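Local structure of pollen-specific leucine-rich repeat extensin-like protein 1 (Arabidopsis thaliana, 6TME) at residues L308-E321 / E332-R345. The protein probably binds signalling peptides through its leucine-rich repeat domain and links them to the pollen cell wall through its extensin-like part. Numbering follows the deposited sequence.
Sequences LSNFTFSYNFFNGE and EKQFDDTSNCLQNR. With NAG (2-acetamido-2-deoxy-beta-D-glucopyranose), chain E; NAG (2-acetamido-2-deoxy-beta-D-glucopyranose), chain B; SO4 (sulfate ion), chain Q.
Phe311 N donates to Gln334 O (2.8 Å), one of the backbone bonds that pair strand 310-312 with the parallel strand 334-336, the outermost at the C-terminal end of the leucine-rich repeat solenoid. Beyond them, Tyr315 N donates to Thr338 O and Asn316 N to Ser339 O, so the pairing continues into the loops.

Asn316 and Asn340 are successive members of the asparagine ladder characteristic of such repeats. Asn340 ND2 gives Phe313 O a nearly straight bond (3.0 Å, 175°), while its OD1 accepts from Phe318 N (3.0 Å). Asn316 ND2, which also reaches Phe289 O, meets the same Phe313 O from the opposite face of that carbonyl, leaving it gripped twice.

Among the aromatic contacts, Phe335 CD1 lies 3.7 Å from Phe311 CB, an oblique approach, and the Phe313 ring carries Asp336 O over one face. Ser339 CB lies over the Tyr315 ring, a CH-pi contact.

On the face of Asn310, Thr312 and Asp336, Asn310 ND2 is covalently bonded to N-acetylglucosamine and also bonds Gln286.

Arg345, bent at chi2 and chi3, holds Asp337 side-on within its own segment, NE to OD2 at 2.7 Å and NH2 to OD1 at 2.9 Å. Glu321 joins them from 308-321 through a long salt bridge to Arg345 NE and through OE2, 2.7 Å from Asp337 OD2. Oxygens this close imply that one acid probably holds a proton and donates it to the other.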
loop_
_atom_site.group_PDB
_atom_site.type_symbol
_atom_site.label_atom_id
_atom_site.label_comp_id
_atom_site.label_asym_id
_atom_site.label_seq_id
_atom_site.Cartn_x
_atom_site.Cartn_y
_atom_site.Cartn_z
ATOM N N LEU A 308 10.757 10.692 -16.195
ATOM C CA LEU A 308 9.574 9.977 -16.651
ATOM C C LEU A 308 9.967 8.944 -17.690
ATOM O O LEU A 308 10.435 9.302 -18.769
ATOM C CB LEU A 308 8.572 10.964 -17.228
ATOM C CG LEU A 308 7.386 10.268 -17.893
ATOM C CD1 LEU A 308 6.634 9.366 -16.890
ATOM C CD2 LEU A 308 6.474 11.314 -18.501
ATOM N N SER A 309 9.772 7.662 -17.391
ATOM C CA SER A 309 10.171 6.622 -18.326
ATOM C C SER A 309 9.018 5.781 -18.868
ATOM O O SER A 309 9.197 5.113 -19.890
ATOM C CB SER A 309 11.227 5.703 -17.685
ATOM O OG SER A 309 10.671 4.818 -16.734
ATOM N N ASN A 310 7.854 5.794 -18.228
ATOM C CA ASN A 310 6.699 5.003 -18.655
ATOM C C ASN A 310 5.468 5.866 -18.404
ATOM O O ASN A 310 5.121 6.143 -17.251
ATOM C CB ASN A 310 6.616 3.669 -17.900
ATOM C CG ASN A 310 5.642 2.690 -18.537
ATOM O OD1 ASN A 310 5.277 2.834 -19.700
ATOM N ND2 ASN A 310 5.221 1.687 -17.781
ATOM N N PHE A 311 4.835 6.332 -19.476
ATOM C CA PHE A 311 3.689 7.233 -19.376
ATOM C C PHE A 311 2.568 6.639 -20.216
ATOM O O PHE A 311 2.634 6.659 -21.449
ATOM C CB PHE A 311 4.065 8.646 -19.831
ATOM C CG PHE A 311 2.915 9.644 -19.825
ATOM C CD1 PHE A 311 1.800 9.462 -19.021
ATOM C CD2 PHE A 311 2.974 10.783 -20.627
ATOM C CE1 PHE A 311 0.757 10.383 -19.024
ATOM C CE2 PHE A 311 1.942 11.707 -20.632
ATOM C CZ PHE A 311 0.831 11.508 -19.835
ATOM N N THR A 312 1.554 6.109 -19.538
ATOM C CA THR A 312 0.418 5.397 -20.122
ATOM C C THR A 312 -0.817 6.282 -19.986
ATOM O O THR A 312 -1.223 6.610 -18.869
ATOM C CB THR A 312 0.192 4.067 -19.386
ATOM O OG1 THR A 312 1.366 3.246 -19.479
ATOM C CG2 THR A 312 -1.037 3.314 -19.912
ATOM N N PHE A 313 -1.405 6.685 -21.109
ATOM C CA PHE A 313 -2.597 7.525 -21.069
ATOM C C PHE A 313 -3.671 6.970 -21.998
ATOM O O PHE A 313 -4.532 7.704 -22.489
ATOM C CB PHE A 313 -2.268 8.987 -21.396
ATOM C CG PHE A 313 -1.402 9.180 -22.629
ATOM C CD1 PHE A 313 -0.034 8.929 -22.596
ATOM C CD2 PHE A 313 -1.959 9.659 -23.809
ATOM C CE1 PHE A 313 0.761 9.120 -23.728
ATOM C CE2 PHE A 313 -1.180 9.871 -24.945
ATOM C CZ PHE A 313 0.181 9.597 -24.911
ATOM N N SER A 314 -3.637 5.659 -22.217
ATOM C CA SER A 314 -4.524 5.002 -23.150
ATOM C C SER A 314 -5.948 4.933 -22.585
ATOM O O SER A 314 -6.178 5.132 -21.394
ATOM C CB SER A 314 -3.978 3.608 -23.453
ATOM O OG SER A 314 -4.091 2.814 -22.306
ATOM N N TYR A 315 -6.913 4.627 -23.460
ATOM C CA TYR A 315 -8.328 4.529 -23.087
ATOM C C TYR A 315 -8.791 5.775 -22.339
ATOM O O TYR A 315 -9.204 5.722 -21.171
ATOM C CB TYR A 315 -8.598 3.274 -22.261
ATOM C CG TYR A 315 -8.321 2.067 -23.066
ATOM C CD1 TYR A 315 -9.296 1.541 -23.908
ATOM C CD2 TYR A 315 -7.066 1.471 -23.046
ATOM C CE1 TYR A 315 -9.038 0.437 -24.691
ATOM C CE2 TYR A 315 -6.800 0.362 -23.829
ATOM C CZ TYR A 315 -7.790 -0.144 -24.648
ATOM O OH TYR A 315 -7.535 -1.240 -25.426
ATOM N N ASN A 316 -8.719 6.894 -23.052
ATOM C CA ASN A 316 -9.243 8.182 -22.595
ATOM C C ASN A 316 -9.889 8.862 -23.800
ATOM O O ASN A 316 -10.234 8.215 -24.799
ATOM C CB ASN A 316 -8.121 8.993 -21.937
ATOM C CG ASN A 316 -7.817 8.491 -20.524
ATOM O OD1 ASN A 316 -8.647 8.628 -19.631
ATOM N ND2 ASN A 316 -6.654 7.863 -20.337
ATOM N N PHE A 317 -10.067 10.178 -23.732
ATOM C CA PHE A 317 -10.550 10.908 -24.914
ATOM C C PHE A 317 -9.635 12.078 -25.254
ATOM O O PHE A 317 -10.100 13.183 -25.558
ATOM C CB PHE A 317 -11.975 11.419 -24.720
ATOM C CG PHE A 317 -12.968 10.352 -24.370
ATOM C CD1 PHE A 317 -13.752 9.778 -25.344
ATOM C CD2 PHE A 317 -13.123 9.939 -23.059
ATOM C CE1 PHE A 317 -14.670 8.807 -25.034
ATOM C CE2 PHE A 317 -14.046 8.969 -22.737
ATOM C CZ PHE A 317 -14.823 8.400 -23.738
ATOM N N PHE A 318 -8.321 11.875 -25.194
ATOM C CA PHE A 318 -7.407 12.916 -25.638
ATOM C C PHE A 318 -7.557 13.116 -27.151
ATOM O O PHE A 318 -7.642 12.147 -27.920
ATOM C CB PHE A 318 -5.969 12.549 -25.263
ATOM C CG PHE A 318 -5.729 12.430 -23.762
ATOM C CD1 PHE A 318 -5.733 13.561 -22.946
ATOM C CD2 PHE A 318 -5.491 11.194 -23.173
ATOM C CE1 PHE A 318 -5.511 13.451 -21.568
ATOM C CE2 PHE A 318 -5.281 11.081 -21.805
ATOM C CZ PHE A 318 -5.280 12.208 -21.001
ATOM N N ASN A 319 -7.629 14.374 -27.576
ATOM C CA ASN A 319 -7.750 14.698 -28.992
ATOM C C ASN A 319 -6.499 15.362 -29.555
ATOM O O ASN A 319 -6.494 15.733 -30.730
ATOM C CB ASN A 319 -8.987 15.578 -29.255
ATOM C CG ASN A 319 -8.904 16.957 -28.582
ATOM O OD1 ASN A 319 -7.992 17.250 -27.808
ATOM N ND2 ASN A 319 -9.866 17.810 -28.892
ATOM N N GLY A 320 -5.440 15.507 -28.759
ATOM C CA GLY A 320 -4.166 15.991 -29.258
ATOM C C GLY A 320 -3.031 15.515 -28.377
ATOM O O GLY A 320 -3.210 15.281 -27.175
ATOM N N GLU A 321 -1.850 15.365 -28.979
ATOM C CA GLU A 321 -0.669 15.042 -28.196
ATOM C C GLU A 321 0.550 15.681 -28.832
ATOM O O GLU A 321 0.643 15.786 -30.052
ATOM C CB GLU A 321 -0.445 13.530 -28.061
ATOM C CG GLU A 321 -0.279 12.777 -29.368
ATOM C CD GLU A 321 -0.084 11.275 -29.144
ATOM O OE1 GLU A 321 0.047 10.854 -27.974
ATOM O OE2 GLU A 321 -0.066 10.510 -30.130
ATOM N N GLU A 332 14.175 6.091 -24.885
ATOM C CA GLU A 332 14.278 6.145 -23.431
ATOM C C GLU A 332 12.934 6.146 -22.731
ATOM O O GLU A 332 12.853 5.731 -21.576
ATOM C CB GLU A 332 15.041 7.398 -22.974
ATOM C CG GLU A 332 16.530 7.402 -23.265
ATOM C CD GLU A 332 16.842 7.960 -24.638
ATOM O OE1 GLU A 332 17.606 7.311 -25.383
ATOM O OE2 GLU A 332 16.311 9.040 -24.978
ATOM N N LYS A 333 11.883 6.603 -23.397
ATOM C CA LYS A 333 10.606 6.845 -22.754
ATOM C C LYS A 333 9.543 6.000 -23.428
ATOM O O LYS A 333 9.429 6.000 -24.655
ATOM C CB LYS A 333 10.244 8.326 -22.814
ATOM C CG LYS A 333 11.226 9.181 -22.040
ATOM C CD LYS A 333 10.684 10.573 -21.825
ATOM C CE LYS A 333 11.538 11.318 -20.834
ATOM N NZ LYS A 333 10.805 12.505 -20.343
ATOM N N GLN A 334 8.788 5.268 -22.623
ATOM C CA GLN A 334 7.705 4.432 -23.099
ATOM C C GLN A 334 6.388 5.179 -22.935
ATOM O O GLN A 334 6.082 5.684 -21.849
ATOM C CB GLN A 334 7.672 3.114 -22.334
ATOM C CG GLN A 334 6.683 2.109 -22.877
ATOM C CD GLN A 334 7.018 1.683 -24.293
ATOM O OE1 GLN A 334 6.274 1.964 -25.237
ATOM N NE2 GLN A 334 8.149 1.004 -24.449
ATOM N N PHE A 335 5.623 5.253 -24.020
ATOM C CA PHE A 335 4.320 5.888 -24.042
ATOM C C PHE A 335 3.281 4.895 -24.535
ATOM O O PHE A 335 3.603 3.880 -25.153
ATOM C CB PHE A 335 4.318 7.138 -24.923
ATOM C CG PHE A 335 5.315 8.170 -24.501
ATOM C CD1 PHE A 335 5.092 8.945 -23.364
ATOM C CD2 PHE A 335 6.485 8.368 -25.231
ATOM C CE1 PHE A 335 6.008 9.914 -22.969
ATOM C CE2 PHE A 335 7.409 9.336 -24.838
ATOM C CZ PHE A 335 7.172 10.109 -23.696
ATOM N N ASP A 336 2.023 5.189 -24.235
ATOM C CA ASP A 336 0.921 4.342 -24.680
ATOM C C ASP A 336 -0.309 5.228 -24.851
ATOM O O ASP A 336 -0.777 5.834 -23.878
ATOM C CB ASP A 336 0.694 3.221 -23.672
ATOM C CG ASP A 336 -0.386 2.243 -24.092
ATOM O OD1 ASP A 336 -1.070 2.486 -25.104
ATOM O OD2 ASP A 336 -0.559 1.225 -23.383
ATOM N N ASP A 337 -0.808 5.329 -26.098
ATOM C CA ASP A 337 -1.903 6.242 -26.421
ATOM C C ASP A 337 -3.067 5.539 -27.117
ATOM O O ASP A 337 -3.896 6.202 -27.746
ATOM C CB ASP A 337 -1.407 7.427 -27.265
ATOM C CG ASP A 337 -0.934 7.025 -28.691
ATOM O OD1 ASP A 337 -0.927 5.818 -29.071
ATOM O OD2 ASP A 337 -0.549 7.960 -29.440
ATOM N N THR A 338 -3.134 4.220 -27.003
ATOM C CA THR A 338 -4.223 3.418 -27.552
ATOM C C THR A 338 -5.595 3.909 -27.091
ATOM O O THR A 338 -5.794 4.246 -25.918
ATOM C CB THR A 338 -4.027 1.963 -27.106
ATOM O OG1 THR A 338 -2.732 1.510 -27.514
ATOM C CG2 THR A 338 -5.110 1.044 -27.642
ATOM N N SER A 339 -6.552 3.920 -28.028
ATOM C CA SER A 339 -7.945 4.198 -27.730
ATOM C C SER A 339 -8.124 5.578 -27.124
ATOM O O SER A 339 -8.704 5.744 -26.045
ATOM C CB SER A 339 -8.550 3.138 -26.817
ATOM O OG SER A 339 -9.960 3.280 -26.784
ATOM N N ASN A 340 -7.610 6.573 -27.825
ATOM C CA ASN A 340 -7.979 7.934 -27.512
ATOM C C ASN A 340 -8.724 8.516 -28.710
ATOM O O ASN A 340 -9.367 7.773 -29.458
ATOM C CB ASN A 340 -6.730 8.731 -27.154
ATOM C CG ASN A 340 -6.389 8.645 -25.664
ATOM O OD1 ASN A 340 -7.092 9.193 -24.821
ATOM N ND2 ASN A 340 -5.338 7.914 -25.346
ATOM N N CYS A 341 -8.640 9.832 -28.903
ATOM C CA CYS A 341 -9.259 10.474 -30.055
ATOM C C CYS A 341 -8.223 11.218 -30.877
ATOM O O CYS A 341 -8.391 12.409 -31.145
ATOM C CB CYS A 341 -10.336 11.458 -29.570
ATOM S SG CYS A 341 -11.627 10.679 -28.610
ATOM N N LEU A 342 -7.131 10.563 -31.237
ATOM C CA LEU A 342 -6.028 11.242 -31.897
ATOM C C LEU A 342 -6.028 10.933 -33.385
ATOM O O LEU A 342 -6.065 9.765 -33.776
ATOM C CB LEU A 342 -4.692 10.830 -31.287
ATOM C CG LEU A 342 -4.628 10.943 -29.770
ATOM C CD1 LEU A 342 -3.537 10.011 -29.246
ATOM C CD2 LEU A 342 -4.381 12.387 -29.358
ATOM N N GLN A 343 -5.968 11.978 -34.207
ATOM C CA GLN A 343 -5.786 11.777 -35.638
ATOM C C GLN A 343 -4.401 11.206 -35.916
ATOM O O GLN A 343 -3.433 11.493 -35.213
ATOM C CB GLN A 343 -5.972 13.093 -36.399
ATOM C CG GLN A 343 -7.398 13.651 -36.382
ATOM C CD GLN A 343 -7.505 14.892 -35.531
ATOM O OE1 GLN A 343 -6.772 15.856 -35.739
ATOM N NE2 GLN A 343 -8.393 14.864 -34.534
ATOM N N ASN A 344 -4.321 10.362 -36.941
ATOM C CA ASN A 344 -3.046 9.865 -37.458
ATOM C C ASN A 344 -2.278 9.082 -36.401
ATOM O O ASN A 344 -1.070 9.245 -36.218
ATOM C CB ASN A 344 -2.192 10.998 -38.020
ATOM C CG ASN A 344 -2.513 11.288 -39.455
ATOM O OD1 ASN A 344 -3.307 10.577 -40.075
ATOM N ND2 ASN A 344 -1.883 12.319 -40.010
ATOM N N ARG A 345 -3.002 8.223 -35.701
ATOM C CA ARG A 345 -2.456 7.285 -34.739
ATOM C C ARG A 345 -3.287 6.019 -34.845
ATOM O O ARG A 345 -4.471 6.077 -35.200
ATOM C CB ARG A 345 -2.503 7.844 -33.305
ATOM C CG ARG A 345 -1.576 9.049 -33.052
ATOM C CD ARG A 345 -0.122 8.593 -32.958
ATOM N NE ARG A 345 0.007 7.459 -32.047
ATOM C CZ ARG A 345 0.823 6.424 -32.237
ATOM N NH1 ARG A 345 1.606 6.363 -33.314
ATOM N NH2 ARG A 345 0.857 5.442 -31.348
HETATM C C1 NAG E . 4.281 0.689 -18.264
HETATM C C2 NAG E . 4.763 -0.731 -17.983
HETATM C C3 NAG E . 3.682 -1.741 -18.364
HETATM C C4 NAG E . 2.401 -1.439 -17.599
HETATM C C5 NAG E . 1.949 -0.006 -17.872
HETATM C C6 NAG E . 0.817 0.421 -16.966
HETATM C C7 NAG E . 7.219 -0.799 -18.148
HETATM C C8 NAG E . 8.390 -1.169 -19.006
HETATM N N2 NAG E . 6.009 -1.022 -18.678
HETATM O O3 NAG E . 4.121 -3.053 -18.029
HETATM O O4 NAG E . 1.377 -2.381 -17.908
HETATM O O5 NAG E . 3.023 0.913 -17.607
HETATM O O6 NAG E . 1.286 0.625 -15.637
HETATM O O7 NAG E . 7.362 -0.309 -17.028
HETATM C C1 NAG B . -2.035 -4.102 -18.513
HETATM C C2 NAG B . -1.263 -2.806 -18.276
HETATM C C3 NAG B . 0.216 -3.110 -18.030
HETATM C C4 NAG B . 0.375 -4.163 -16.937
HETATM C C5 NAG B . -0.524 -5.372 -17.189
HETATM C C6 NAG B . -0.558 -6.339 -16.029
HETATM C C7 NAG B . -2.117 -0.752 -19.327
HETATM C C8 NAG B . -2.195 0.052 -20.593
HETATM N N2 NAG B . -1.424 -1.896 -19.402
HETATM O O1 NAG B . -3.383 -3.831 -18.719
HETATM O O4 NAG B . 1.723 -4.612 -16.918
HETATM O O5 NAG B . -1.877 -4.953 -17.401
HETATM O O6 NAG B . -1.780 -7.068 -16.002
HETATM O O7 NAG B . -2.659 -0.381 -18.285
HETATM S S SO4 Q . -2.371 -1.500 -25.063
HETATM O O1 SO4 Q . -3.502 -2.342 -25.463
HETATM O O2 SO4 Q . -1.382 -2.312 -24.355
HETATM O O3 SO4 Q . -1.727 -0.919 -26.242
HETATM O O4 SO4 Q . -2.844 -0.443 -24.170
HETATM O O HOH W 1 -5.077 14.659 -32.671
#